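Local coordinates for capsular polysaccharide export system protein KpsC (Thermosulfurimonas dismutans, PDB 6MGB) that probably transfers Kdo from CMP-Kdo through a GT-B glycosyltransferase domain to build the glycolipid that carries bacterial capsular polysaccharide, at residues A[198-201]-A[202-205]; A[260-263]-A[264-268]; A[145-149]-A[150-154]; A[131-135]-A[136-140]. One frame throughout, in Å; residues are numbered along the deposited sequence.

Interaction 1 of 4, residues A[198-201]-A[202-205]; sequences YVKV and HPEV. With C5P (cytidine-5'-monophosphate), chain D.
The imidazole of His-202 carries CD of Pro-203 against one face, near the rim, and makes its polar contacts through two edge nitrogens. ND1 accepts from the backbone N of Glu-204, which lies close to the ring plane 3.1 Å away; this is the N-cap bond of the helix starting at Pro-203. NE2 of His-202 donates to O2P of the CMP phosphate at 3.0 Å. The two bonds together fix the rotation of the ring and imply that the proton sits on NE2. The cytosine has CD of Pro-203 3.4 Å from its C2, while the backbone O of Lys-200 takes a weak bond from N4. The Lys-200 chain bends at chi2 (50°) and again at chi4, which brings NZ round to N3 of the base at 3.2 Å and to O of Val-201 at 2.9 Å. Away from the nucleotide, CG1 of Val-201 meets CG1 of Val-205 at 3.5 Å, the side chains crossing at about a right angle. Ser-247, Gln-248, Glu-252 and Asp-163 also bond the nucleotide. Strand end, N-cap and helix start all contribute to the CMP pocket, consistent with the donor-nucleotide site in the C-terminal Rossmann-like domain of GT-B glycosyltransferases.

Interaction 2 of 4, residues A[260-263]-A[264-268]; sequences VICF and GMPFY
A sulfur-aromatic contact between Cys-262 and Tyr-268 joins the end of strand 259-262, in the six-stranded parallel sheet of a GT-B Rossmann-like domain, to the loop after it, so that Pro-266 and Tyr-268 come back against the side chains of the strand. SG of Cys-262 lies 4.8 Å from the centroid of the Tyr-268 ring, on a line 65° off the ring normal, so the sulfur comes in obliquely. Val-260, two residues earlier and pointing to the same side of the strand, brings its CG1 to CE2 of Tyr-268 at 4.2 Å. Pro-266 adds a third contact: its CG rests over one face of the tyrosine, offset toward the rim, and lies 4.3 Å from SG of Cys-262. The phenol is thus gripped by a valine methyl, a thiol and a proline ring. Tyr-268 reaches this place by setting CG between its own backbone N and carbonyl carbon (chi1 54°), folding the ring back toward the strand; CD1 of the same ring lies over a face of Phe-267. The hydroxyl of Tyr-268 is hydrogen-bonded to O of Ser-247, a CMP-binding residue, so the packing continues into the second shell of the nucleotide site. Phe-263, by contrast, turns its ring away to lie against helix 180-191. At the bend a water lies close to O of Gly-264 and donates weakly to O of Cys-262. The closest side-chain approach between strand and loop is SG of Cys-262 to CE2 of Tyr-268, 3.6 Å.

Interaction 3 of 4, residues A[145-149]-A[150-154]; sequences KPVPR and GYFTP
Val-147 and Pro-148 lead into a type II beta turn, Pro-148 to Tyr-151, in the loop between helix 120-135 and strand 158-162. Its closing bond runs from N of Tyr-151 to O of Pro-148, 3.2 Å long and 158° at the hydrogen, with the donor above the carbonyl plane. Gly-150 has a positive phi (95°), as is usual for the third residue of such a turn. A water extends the turn by one residue, donating to O of Pro-148 and accepting from N of Phe-152 at 3.0 Å. Among the side chains, CG1 of Val-147 does the touching: it sits 3.9 Å from CB of Tyr-151 and equally far from CE2 of Phe-152, and the valine side chain crosses each of the two aromatic ones at about a right angle. CG1 stands anti to the valine N (chi1 172°), which directs it across the turn. CG of Pro-148 adds a looser contact to CB of Tyr-151 at 4.2 Å. The two aromatics also meet each other, CD2 of Tyr-151 standing 3.5 Å above the centre of the Phe-152 ring. Phe-230 packs against Val-147 and Tyr-151, Leu-235 of helix 232-236 against Val-147 and Phe-152, and N of Val-147 bonds Asp-234. Between 145-149 and 150-154 the side-chain contacts are apolar and backbone and water supply the polar links, while Pro-148, Arg-149 and Gly-150 remain exposed.

Interaction 4 of 4, residues A[131-135]-A[136-140]; sequences KLIRD and HKISK. With C5P (cytidine-5'-monophosphate), chain D.
Ile-133 and Ile-138 form the tight, buried part of this helix end: CG2 of Ile-133 lies 4.0 Å from CB of Ile-138, and the two side chains cross at about a right angle. CG2 takes that position because it stands anti to the backbone N of Ile-133, beside the carbonyl carbon. Helix 314-322 packs against Ile-138, and Met-255 against Ile-133. The backbone of the same residues closes in a Schellman motif that ends helix 120-135. N of Ile-138 gives an almost straight bond (171°) to O of Ile-133, 3.0 Å away in the carbonyl plane, while Lys-137, the C-prime residue with phi 52°, gives a longer one from its N to O of Arg-134 at 3.3 Å. A water also joins O of Ile-133 to O of Ile-138. The part around His-136, Asp-135 and Lys-131 is more exposed, although Leu-132 and His-136 still touch helix 314-322. There O of Leu-132 takes two donors from opposite faces of its plane, N of His-136 at 3.0 Å and ND1 of the same residue at 3.3 Å; the imidazole meets that oxygen edge-on, its proton on ND1. CD2 of Leu-132 lies loosely alongside, 4.1 Å from CE1 of His-136. Farther out, Lys-131 NZ bridges to OD2 of Asp-135 on its syn lone pair at 2.9 Å. Beyond the cap the chain runs to the nucleotide, where CD of Lys-140 touches C5' of CMP at 3.7 Å.

Overall arrangement
Along the chain the order is interaction 4, 3, 1, 2. Interaction 4 ends helix 120-135, and interaction 3 follows in the same connection to strand 158-162, their centres about 19 Å apart. Interactions 1 and 2 stand at the ends of strands 196-200 and 259-262 of the one parallel sheet, about 18 Å apart between centres. Interactions 1 and 3 touch directly, Phe-152 against Tyr-198, whereas the other pairs stay about 7 Å or more apart at their nearest atoms. Interactions 1 and 4 both reach CMP, and interaction 2 reaches Ser-247 through Tyr-268, whose side chain is about 7 Å from CMP, so three of the four gather round the nucleotide while 145-154 lies farther out.

Interaction 1 of 4, residues A[198-201]-A[202-205]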
loop_
_atom_site.group_PDB
_atom_site.type_symbol
_atom_site.label_atom_id
_atom_site.label_comp_id
_atom_site.label_asym_id
_atom_site.label_seq_id
_atom_site.Cartn_x
_atom_site.Cartn_y
_atom_site.Cartn_z
ATOM N N TYR A 198 13.302 -3.825 -17.919
ATOM C CA TYR A 198 13.868 -3.313 -16.680
ATOM C C TYR A 198 13.138 -3.911 -15.485
ATOM O O TYR A 198 11.912 -4.055 -15.502
ATOM C CB TYR A 198 13.784 -1.786 -16.621
ATOM C CG TYR A 198 14.689 -1.080 -17.603
ATOM C CD1 TYR A 198 14.290 -0.867 -18.915
ATOM C CD2 TYR A 198 15.938 -0.614 -17.215
ATOM C CE1 TYR A 198 15.113 -0.219 -19.816
ATOM C CE2 TYR A 198 16.768 0.034 -18.109
ATOM C CZ TYR A 198 16.349 0.232 -19.407
ATOM O OH TYR A 198 17.171 0.876 -20.304
ATOM N N VAL A 199 13.904 -4.257 -14.453
ATOM C CA VAL A 199 13.376 -4.760 -13.190
ATOM C C VAL A 199 13.809 -3.802 -12.091
ATOM O O VAL A 199 15.006 -3.528 -11.939
ATOM C CB VAL A 199 13.873 -6.188 -12.893
ATOM C CG1 VAL A 199 13.426 -6.643 -11.507
ATOM C CG2 VAL A 199 13.384 -7.158 -13.955
ATOM N N LYS A 200 12.844 -3.305 -11.321
ATOM C CA LYS A 200 13.124 -2.391 -10.218
ATOM C C LYS A 200 13.099 -3.183 -8.916
ATOM O O LYS A 200 12.052 -3.703 -8.515
ATOM C CB LYS A 200 12.122 -1.240 -10.182
ATOM C CG LYS A 200 12.300 -0.295 -8.993
ATOM C CD LYS A 200 13.751 0.154 -8.846
ATOM C CE LYS A 200 13.909 1.268 -7.825
ATOM N NZ LYS A 200 13.294 0.932 -6.513
ATOM N N VAL A 201 14.257 -3.271 -8.259
ATOM C CA VAL A 201 14.350 -3.958 -6.979
ATOM C C VAL A 201 13.728 -3.098 -5.886
ATOM O O VAL A 201 13.800 -1.862 -5.913
ATOM C CB VAL A 201 15.819 -4.292 -6.663
ATOM C CG1 VAL A 201 15.958 -4.893 -5.271
ATOM C CG2 VAL A 201 16.381 -5.247 -7.710
ATOM N N HIS A 202 13.122 -3.762 -4.906
ATOM C CA HIS A 202 12.425 -3.063 -3.836
ATOM C C HIS A 202 13.433 -2.367 -2.920
ATOM O O HIS A 202 14.504 -2.917 -2.647
ATOM C CB HIS A 202 11.579 -4.060 -3.040
ATOM C CG HIS A 202 10.598 -3.426 -2.103
ATOM N ND1 HIS A 202 10.972 -2.865 -0.902
ATOM C CD2 HIS A 202 9.253 -3.292 -2.178
ATOM C CE1 HIS A 202 9.903 -2.398 -0.283
ATOM N NE2 HIS A 202 8.846 -2.645 -1.036
ATOM N N PRO A 203 13.126 -1.159 -2.431
ATOM C CA PRO A 203 14.115 -0.446 -1.600
ATOM C C PRO A 203 14.557 -1.215 -0.367
ATOM O O PRO A 203 15.733 -1.134 0.009
ATOM C CB PRO A 203 13.389 0.857 -1.229
ATOM C CG PRO A 203 11.942 0.615 -1.530
ATOM C CD PRO A 203 11.934 -0.333 -2.680
ATOM N N GLU A 204 13.652 -1.951 0.284
ATOM C CA GLU A 204 14.048 -2.742 1.446
ATOM C C GLU A 204 15.041 -3.831 1.067
ATOM O O GLU A 204 15.833 -4.271 1.910
ATOM C CB GLU A 204 12.816 -3.353 2.115
ATOM C CG GLU A 204 11.948 -2.343 2.846
ATOM C CD GLU A 204 10.683 -2.961 3.408
ATOM O OE1 GLU A 204 10.682 -4.183 3.666
ATOM O OE2 GLU A 204 9.688 -2.227 3.585
ATOM N N VAL A 205 15.014 -4.285 -0.187
ATOM C CA VAL A 205 15.998 -5.256 -0.649
ATOM C C VAL A 205 17.303 -4.560 -1.009
ATOM O O VAL A 205 18.389 -5.108 -0.794
ATOM C CB VAL A 205 15.431 -6.060 -1.835
ATOM C CG1 VAL A 205 16.507 -6.945 -2.457
ATOM C CG2 VAL A 205 14.254 -6.908 -1.379
HETATM O O3P C5P D . 3.752 -2.614 -1.803
HETATM P P C5P D . 5.262 -2.574 -1.747
HETATM O O1P C5P D . 5.819 -3.520 -2.807
HETATM O O2P C5P D . 5.943 -2.871 -0.425
HETATM O "O5'" C5P D . 5.667 -1.101 -2.186
HETATM C "C5'" C5P D . 5.696 -0.030 -1.254
HETATM C "C4'" C5P D . 6.235 1.221 -1.898
HETATM O "O4'" C5P D . 7.665 1.073 -2.098
HETATM C "C3'" C5P D . 5.692 1.525 -3.287
HETATM O "O3'" C5P D . 4.456 2.217 -3.250
HETATM C "C2'" C5P D . 6.816 2.332 -3.926
HETATM O "O2'" C5P D . 6.768 3.692 -3.520
HETATM C "C1'" C5P D . 8.055 1.676 -3.314
HETATM N N1 C5P D . 8.620 0.627 -4.196
HETATM C C2 C5P D . 9.823 0.914 -5.040
HETATM N N3 C5P D . 10.389 -0.160 -5.931
HETATM C C4 C5P D . 9.777 -1.485 -5.975
HETATM C C5 C5P D . 8.580 -1.770 -5.134
HETATM C C6 C5P D . 8.015 -0.696 -4.244
HETATM O O2 C5P D . 10.323 1.984 -5.009
HETATM N N4 C5P D . 10.324 -2.525 -6.840
#

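Interaction 2 of 4, residues A[260-263]-A[264-268]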
loop_
_atom_site.group_PDB
_atom_site.type_symbol
_atom_site.label_atom_id
_atom_site.label_comp_id
_atom_site.label_asym_id
_atom_site.label_seq_id
_atom_site.Cartn_x
_atom_site.Cartn_y
_atom_site.Cartn_z
ATOM N N VAL A 260 -1.116 -0.624 -16.290
ATOM C CA VAL A 260 -0.662 -1.476 -15.197
ATOM C C VAL A 260 -1.220 -2.873 -15.420
ATOM O O VAL A 260 -2.442 -3.069 -15.445
ATOM C CB VAL A 260 -1.084 -0.915 -13.832
ATOM C CG1 VAL A 260 -0.674 -1.856 -12.710
ATOM C CG2 VAL A 260 -0.459 0.458 -13.619
ATOM N N ILE A 261 -0.324 -3.842 -15.577
ATOM C CA ILE A 261 -0.691 -5.233 -15.805
ATOM C C ILE A 261 -0.460 -5.976 -14.495
ATOM O O ILE A 261 0.683 -6.140 -14.054
ATOM C CB ILE A 261 0.113 -5.845 -16.960
ATOM C CG1 ILE A 261 0.005 -4.945 -18.198
ATOM C CG2 ILE A 261 -0.385 -7.251 -17.268
ATOM C CD1 ILE A 261 0.853 -5.377 -19.371
ATOM N N CYS A 262 -1.549 -6.417 -13.868
ATOM C CA CYS A 262 -1.512 -7.026 -12.544
ATOM C C CYS A 262 -1.595 -8.540 -12.661
ATOM O O CYS A 262 -2.504 -9.070 -13.309
ATOM C CB CYS A 262 -2.665 -6.516 -11.676
ATOM S SG CYS A 262 -2.625 -4.756 -11.313
ATOM N N PHE A 263 -0.656 -9.232 -12.015
ATOM C CA PHE A 263 -0.659 -10.687 -11.981
ATOM C C PHE A 263 -1.203 -11.250 -10.675
ATOM O O PHE A 263 -1.513 -12.446 -10.616
ATOM C CB PHE A 263 0.756 -11.214 -12.236
ATOM C CG PHE A 263 1.193 -11.055 -13.660
ATOM C CD1 PHE A 263 1.374 -9.793 -14.202
ATOM C CD2 PHE A 263 1.394 -12.159 -14.465
ATOM C CE1 PHE A 263 1.759 -9.637 -15.515
ATOM C CE2 PHE A 263 1.785 -12.009 -15.775
ATOM C CZ PHE A 263 1.968 -10.746 -16.302
ATOM N N GLY A 264 -1.309 -10.423 -9.636
ATOM C CA GLY A 264 -2.114 -10.720 -8.477
ATOM C C GLY A 264 -3.369 -9.865 -8.440
ATOM O O GLY A 264 -3.750 -9.223 -9.419
ATOM N N MET A 265 -4.012 -9.858 -7.272
ATOM C CA MET A 265 -5.234 -9.087 -7.047
ATOM C C MET A 265 -5.006 -8.107 -5.899
ATOM O O MET A 265 -5.552 -8.277 -4.801
ATOM C CB MET A 265 -6.414 -10.012 -6.758
ATOM C CG MET A 265 -7.757 -9.311 -6.559
ATOM S SD MET A 265 -8.308 -8.286 -7.944
ATOM C CE MET A 265 -8.286 -9.461 -9.297
ATOM N N PRO A 266 -4.193 -7.068 -6.122
ATOM C CA PRO A 266 -3.997 -6.046 -5.083
ATOM C C PRO A 266 -5.234 -5.187 -4.863
ATOM O O PRO A 266 -6.256 -5.373 -5.531
ATOM C CB PRO A 266 -2.822 -5.221 -5.622
ATOM C CG PRO A 266 -2.880 -5.406 -7.101
ATOM C CD PRO A 266 -3.361 -6.814 -7.310
ATOM N N PHE A 267 -5.152 -4.228 -3.937
ATOM C CA PHE A 267 -6.342 -3.478 -3.545
ATOM C C PHE A 267 -6.912 -2.671 -4.702
ATOM O O PHE A 267 -8.115 -2.388 -4.726
ATOM C CB PHE A 267 -6.018 -2.560 -2.363
ATOM C CG PHE A 267 -5.055 -1.449 -2.691
ATOM C CD1 PHE A 267 -5.521 -0.208 -3.095
ATOM C CD2 PHE A 267 -3.688 -1.641 -2.580
ATOM C CE1 PHE A 267 -4.641 0.819 -3.389
ATOM C CE2 PHE A 267 -2.805 -0.616 -2.874
ATOM C CZ PHE A 267 -3.285 0.614 -3.279
ATOM N N TYR A 268 -6.078 -2.302 -5.669
ATOM C CA TYR A 268 -6.488 -1.454 -6.779
ATOM C C TYR A 268 -6.850 -2.242 -8.031
ATOM O O TYR A 268 -7.234 -1.636 -9.037
ATOM C CB TYR A 268 -5.376 -0.453 -7.111
ATOM C CG TYR A 268 -4.041 -1.104 -7.362
ATOM C CD1 TYR A 268 -3.154 -1.332 -6.319
ATOM C CD2 TYR A 268 -3.672 -1.505 -8.637
ATOM C CE1 TYR A 268 -1.932 -1.932 -6.542
ATOM C CE2 TYR A 268 -2.456 -2.106 -8.871
ATOM C CZ TYR A 268 -1.588 -2.320 -7.818
ATOM O OH TYR A 268 -0.372 -2.921 -8.039
HETATM O O HOH W 1 -5.375 -9.407 -11.362
#

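Interaction 3 of 4, residues A[145-149]-A[150-154]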
loop_
_atom_site.group_PDB
_atom_site.type_symbol
_atom_site.label_atom_id
_atom_site.label_comp_id
_atom_site.label_asym_id
_atom_site.label_seq_id
_atom_site.Cartn_x
_atom_site.Cartn_y
_atom_site.Cartn_z
ATOM N N LYS A 145 16.405 9.155 -5.253
ATOM C CA LYS A 145 17.015 10.235 -6.009
ATOM C C LYS A 145 16.393 10.321 -7.395
ATOM O O LYS A 145 15.779 9.361 -7.874
ATOM C CB LYS A 145 18.521 10.009 -6.127
ATOM C CG LYS A 145 18.903 8.755 -6.902
ATOM C CD LYS A 145 20.406 8.540 -6.904
ATOM C CE LYS A 145 20.789 7.308 -7.707
ATOM N NZ LYS A 145 22.264 7.098 -7.734
ATOM N N PRO A 146 16.525 11.461 -8.071
ATOM C CA PRO A 146 15.981 11.568 -9.429
ATOM C C PRO A 146 16.715 10.657 -10.399
ATOM O O PRO A 146 17.885 10.315 -10.209
ATOM C CB PRO A 146 16.197 13.045 -9.788
ATOM C CG PRO A 146 16.436 13.739 -8.487
ATOM C CD PRO A 146 17.101 12.735 -7.609
ATOM N N VAL A 147 16.008 10.262 -11.453
ATOM C CA VAL A 147 16.622 9.519 -12.550
ATOM C C VAL A 147 17.379 10.522 -13.411
ATOM O O VAL A 147 16.760 11.434 -13.978
ATOM C CB VAL A 147 15.577 8.751 -13.374
ATOM C CG1 VAL A 147 16.212 8.150 -14.627
ATOM C CG2 VAL A 147 14.936 7.658 -12.532
ATOM N N PRO A 148 18.698 10.406 -13.546
ATOM C CA PRO A 148 19.436 11.393 -14.338
ATOM C C PRO A 148 19.089 11.297 -15.814
ATOM O O PRO A 148 18.780 10.223 -16.338
ATOM C CB PRO A 148 20.902 11.026 -14.086
ATOM C CG PRO A 148 20.870 9.570 -13.793
ATOM C CD PRO A 148 19.578 9.324 -13.063
ATOM N N ARG A 149 19.137 12.442 -16.486
ATOM C CA ARG A 149 18.962 12.454 -17.930
ATOM C C ARG A 149 20.119 11.714 -18.587
ATOM O O ARG A 149 21.271 11.826 -18.159
ATOM C CB ARG A 149 18.881 13.889 -18.447
ATOM C CG ARG A 149 18.484 13.998 -19.912
ATOM C CD ARG A 149 18.310 15.448 -20.329
ATOM N NE ARG A 149 19.176 15.808 -21.448
ATOM C CZ ARG A 149 20.481 16.036 -21.344
ATOM N NH1 ARG A 149 21.089 15.935 -20.169
ATOM N NH2 ARG A 149 21.185 16.361 -22.420
ATOM N N GLY A 150 19.806 10.947 -19.626
ATOM C CA GLY A 150 20.771 10.074 -20.257
ATOM C C GLY A 150 20.749 8.650 -19.747
ATOM O O GLY A 150 21.349 7.774 -20.381
ATOM N N TYR A 151 20.082 8.394 -18.619
ATOM C CA TYR A 151 19.950 7.027 -18.127
ATOM C C TYR A 151 19.188 6.164 -19.125
ATOM O O TYR A 151 19.584 5.029 -19.416
ATOM C CB TYR A 151 19.247 7.031 -16.768
ATOM C CG TYR A 151 19.270 5.698 -16.053
ATOM C CD1 TYR A 151 20.282 5.392 -15.152
ATOM C CD2 TYR A 151 18.280 4.751 -16.272
ATOM C CE1 TYR A 151 20.311 4.176 -14.494
ATOM C CE2 TYR A 151 18.298 3.533 -15.617
ATOM C CZ TYR A 151 19.315 3.252 -14.729
ATOM O OH TYR A 151 19.340 2.042 -14.075
ATOM N N PHE A 152 18.089 6.690 -19.661
ATOM C CA PHE A 152 17.262 5.985 -20.629
ATOM C C PHE A 152 17.462 6.573 -22.019
ATOM O O PHE A 152 17.591 7.791 -22.177
ATOM C CB PHE A 152 15.780 6.065 -20.249
ATOM C CG PHE A 152 15.426 5.290 -19.013
ATOM C CD1 PHE A 152 15.462 3.904 -19.016
ATOM C CD2 PHE A 152 15.047 5.944 -17.853
ATOM C CE1 PHE A 152 15.133 3.186 -17.881
ATOM C CE2 PHE A 152 14.717 5.230 -16.715
ATOM C CZ PHE A 152 14.760 3.850 -16.729
ATOM N N THR A 153 17.480 5.703 -23.021
ATOM C CA THR A 153 17.590 6.157 -24.402
ATOM C C THR A 153 16.264 6.769 -24.847
ATOM O O THR A 153 15.207 6.165 -24.630
ATOM C CB THR A 153 17.967 4.992 -25.316
ATOM O OG1 THR A 153 19.230 4.452 -24.908
ATOM C CG2 THR A 153 18.059 5.446 -26.770
ATOM N N PRO A 154 16.269 7.953 -25.459
ATOM C CA PRO A 154 15.004 8.543 -25.918
ATOM C C PRO A 154 14.273 7.633 -26.895
ATOM O O PRO A 154 14.870 7.066 -27.814
ATOM C CB PRO A 154 15.447 9.850 -26.587
ATOM C CG PRO A 154 16.740 10.188 -25.940
ATOM C CD PRO A 154 17.402 8.880 -25.632
HETATM O O HOH W 2 16.798 9.259 -18.702
#

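Interaction 4 of 4, residues A[131-135]-A[136-140]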
loop_
_atom_site.group_PDB
_atom_site.type_symbol
_atom_site.label_atom_id
_atom_site.label_comp_id
_atom_site.label_asym_id
_atom_site.label_seq_id
_atom_site.Cartn_x
_atom_site.Cartn_y
_atom_site.Cartn_z
ATOM N N LYS A 131 -3.074 16.042 -7.775
ATOM C CA LYS A 131 -2.178 16.934 -8.501
ATOM C C LYS A 131 -0.925 17.236 -7.688
ATOM O O LYS A 131 0.189 17.227 -8.224
ATOM C CB LYS A 131 -2.903 18.230 -8.869
ATOM C CG LYS A 131 -2.009 19.250 -9.559
ATOM C CD LYS A 131 -2.775 20.488 -9.990
ATOM C CE LYS A 131 -1.825 21.586 -10.443
ATOM N NZ LYS A 131 -0.862 21.111 -11.477
ATOM N N LEU A 132 -1.085 17.509 -6.391
ATOM C CA LEU A 132 0.072 17.799 -5.549
ATOM C C LEU A 132 1.024 16.610 -5.493
ATOM O O LEU A 132 2.247 16.779 -5.571
ATOM C CB LEU A 132 -0.389 18.186 -4.142
ATOM C CG LEU A 132 -0.985 19.588 -3.982
ATOM C CD1 LEU A 132 -1.705 19.715 -2.649
ATOM C CD2 LEU A 132 0.096 20.656 -4.100
ATOM N N ILE A 133 0.483 15.397 -5.363
ATOM C CA ILE A 133 1.325 14.207 -5.293
ATOM C C ILE A 133 2.080 14.010 -6.602
ATOM O O ILE A 133 3.269 13.668 -6.605
ATOM C CB ILE A 133 0.474 12.976 -4.931
ATOM C CG1 ILE A 133 0.025 13.067 -3.470
ATOM C CG2 ILE A 133 1.247 11.684 -5.172
ATOM C CD1 ILE A 133 -1.040 12.063 -3.081
ATOM N N ARG A 134 1.404 14.213 -7.733
ATOM C CA ARG A 134 2.062 14.090 -9.030
ATOM C C ARG A 134 3.134 15.158 -9.204
ATOM O O ARG A 134 4.270 14.862 -9.593
ATOM C CB ARG A 134 1.028 14.194 -10.152
ATOM C CG ARG A 134 0.079 13.014 -10.262
ATOM C CD ARG A 134 -1.081 13.341 -11.191
ATOM N NE ARG A 134 -1.867 12.163 -11.544
ATOM C CZ ARG A 134 -2.999 12.199 -12.240
ATOM N NH1 ARG A 134 -3.644 11.073 -12.518
ATOM N NH2 ARG A 134 -3.494 13.358 -12.655
ATOM N N ASP A 135 2.784 16.414 -8.921
ATOM C CA ASP A 135 3.713 17.516 -9.159
ATOM C C ASP A 135 4.963 17.398 -8.296
ATOM O O ASP A 135 6.077 17.653 -8.771
ATOM C CB ASP A 135 3.013 18.851 -8.903
ATOM C CG ASP A 135 1.995 19.190 -9.976
ATOM O OD1 ASP A 135 1.910 18.445 -10.976
ATOM O OD2 ASP A 135 1.278 20.202 -9.820
ATOM N N HIS A 136 4.807 17.018 -7.031
ATOM C CA HIS A 136 5.931 16.942 -6.107
ATOM C C HIS A 136 6.545 15.551 -6.031
ATOM O O HIS A 136 7.404 15.313 -5.175
ATOM C CB HIS A 136 5.496 17.401 -4.715
ATOM C CG HIS A 136 5.260 18.876 -4.621
ATOM N ND1 HIS A 136 4.017 19.446 -4.797
ATOM C CD2 HIS A 136 6.116 19.901 -4.391
ATOM C CE1 HIS A 136 4.115 20.756 -4.668
ATOM N NE2 HIS A 136 5.378 21.058 -4.420
ATOM N N LYS A 137 6.135 14.637 -6.908
ATOM C CA LYS A 137 6.714 13.297 -6.979
ATOM C C LYS A 137 6.719 12.627 -5.606
ATOM O O LYS A 137 7.742 12.132 -5.126
ATOM C CB LYS A 137 8.123 13.350 -7.573
ATOM C CG LYS A 137 8.178 13.959 -8.968
ATOM C CD LYS A 137 9.545 13.781 -9.612
ATOM C CE LYS A 137 9.596 14.408 -10.998
ATOM N NZ LYS A 137 9.412 15.885 -10.954
ATOM N N ILE A 138 5.549 12.613 -4.972
ATOM C CA ILE A 138 5.377 12.052 -3.637
ATOM C C ILE A 138 5.013 10.580 -3.759
ATOM O O ILE A 138 4.327 10.160 -4.698
ATOM C CB ILE A 138 4.310 12.845 -2.852
ATOM C CG1 ILE A 138 4.873 14.205 -2.431
ATOM C CG2 ILE A 138 3.832 12.066 -1.625
ATOM C CD1 ILE A 138 3.827 15.177 -1.926
ATOM N N SER A 139 5.474 9.786 -2.798
ATOM C CA SER A 139 5.221 8.349 -2.789
ATOM C C SER A 139 5.148 7.891 -1.336
ATOM O O SER A 139 5.024 8.710 -0.419
ATOM C CB SER A 139 6.301 7.612 -3.599
ATOM O OG SER A 139 7.589 7.831 -3.052
ATOM N N LYS A 140 5.229 6.576 -1.121
ATOM C CA LYS A 140 5.101 6.035 0.228
ATOM C C LYS A 140 6.254 6.484 1.119
ATOM O O LYS A 140 6.036 6.929 2.253
ATOM C CB LYS A 140 5.032 4.508 0.175
ATOM C CG LYS A 140 4.642 3.851 1.492
ATOM C CD LYS A 140 4.629 2.331 1.376
ATOM C CE LYS A 140 3.968 1.680 2.584
ATOM N NZ LYS A 140 2.480 1.783 2.530
HETATM O O3P C5P D . 3.752 -2.614 -1.803
HETATM P P C5P D . 5.262 -2.574 -1.747
HETATM O O1P C5P D . 5.819 -3.520 -2.807
HETATM O O2P C5P D . 5.943 -2.871 -0.425
HETATM O "O5'" C5P D . 5.667 -1.101 -2.186
HETATM C "C5'" C5P D . 5.696 -0.030 -1.254
HETATM C "C4'" C5P D . 6.235 1.221 -1.898
HETATM O "O4'" C5P D . 7.665 1.073 -2.098
HETATM C "C3'" C5P D . 5.692 1.525 -3.287
HETATM O "O3'" C5P D . 4.456 2.217 -3.250
HETATM C "C2'" C5P D . 6.816 2.332 -3.926
HETATM O "O2'" C5P D . 6.768 3.692 -3.520
HETATM C "C1'" C5P D . 8.055 1.676 -3.314
HETATM N N1 C5P D . 8.620 0.627 -4.196
HETATM C C2 C5P D . 9.823 0.914 -5.040
HETATM N N3 C5P D . 10.389 -0.160 -5.931
HETATM C C4 C5P D . 9.777 -1.485 -5.975
HETATM C C5 C5P D . 8.580 -1.770 -5.134
HETATM C C6 C5P D . 8.015 -0.696 -4.244
HETATM O O2 C5P D . 10.323 1.984 -5.009
HETATM N N4 C5P D . 10.324 -2.525 -6.840
HETATM O O HOH W 3 3.485 10.822 -7.804
#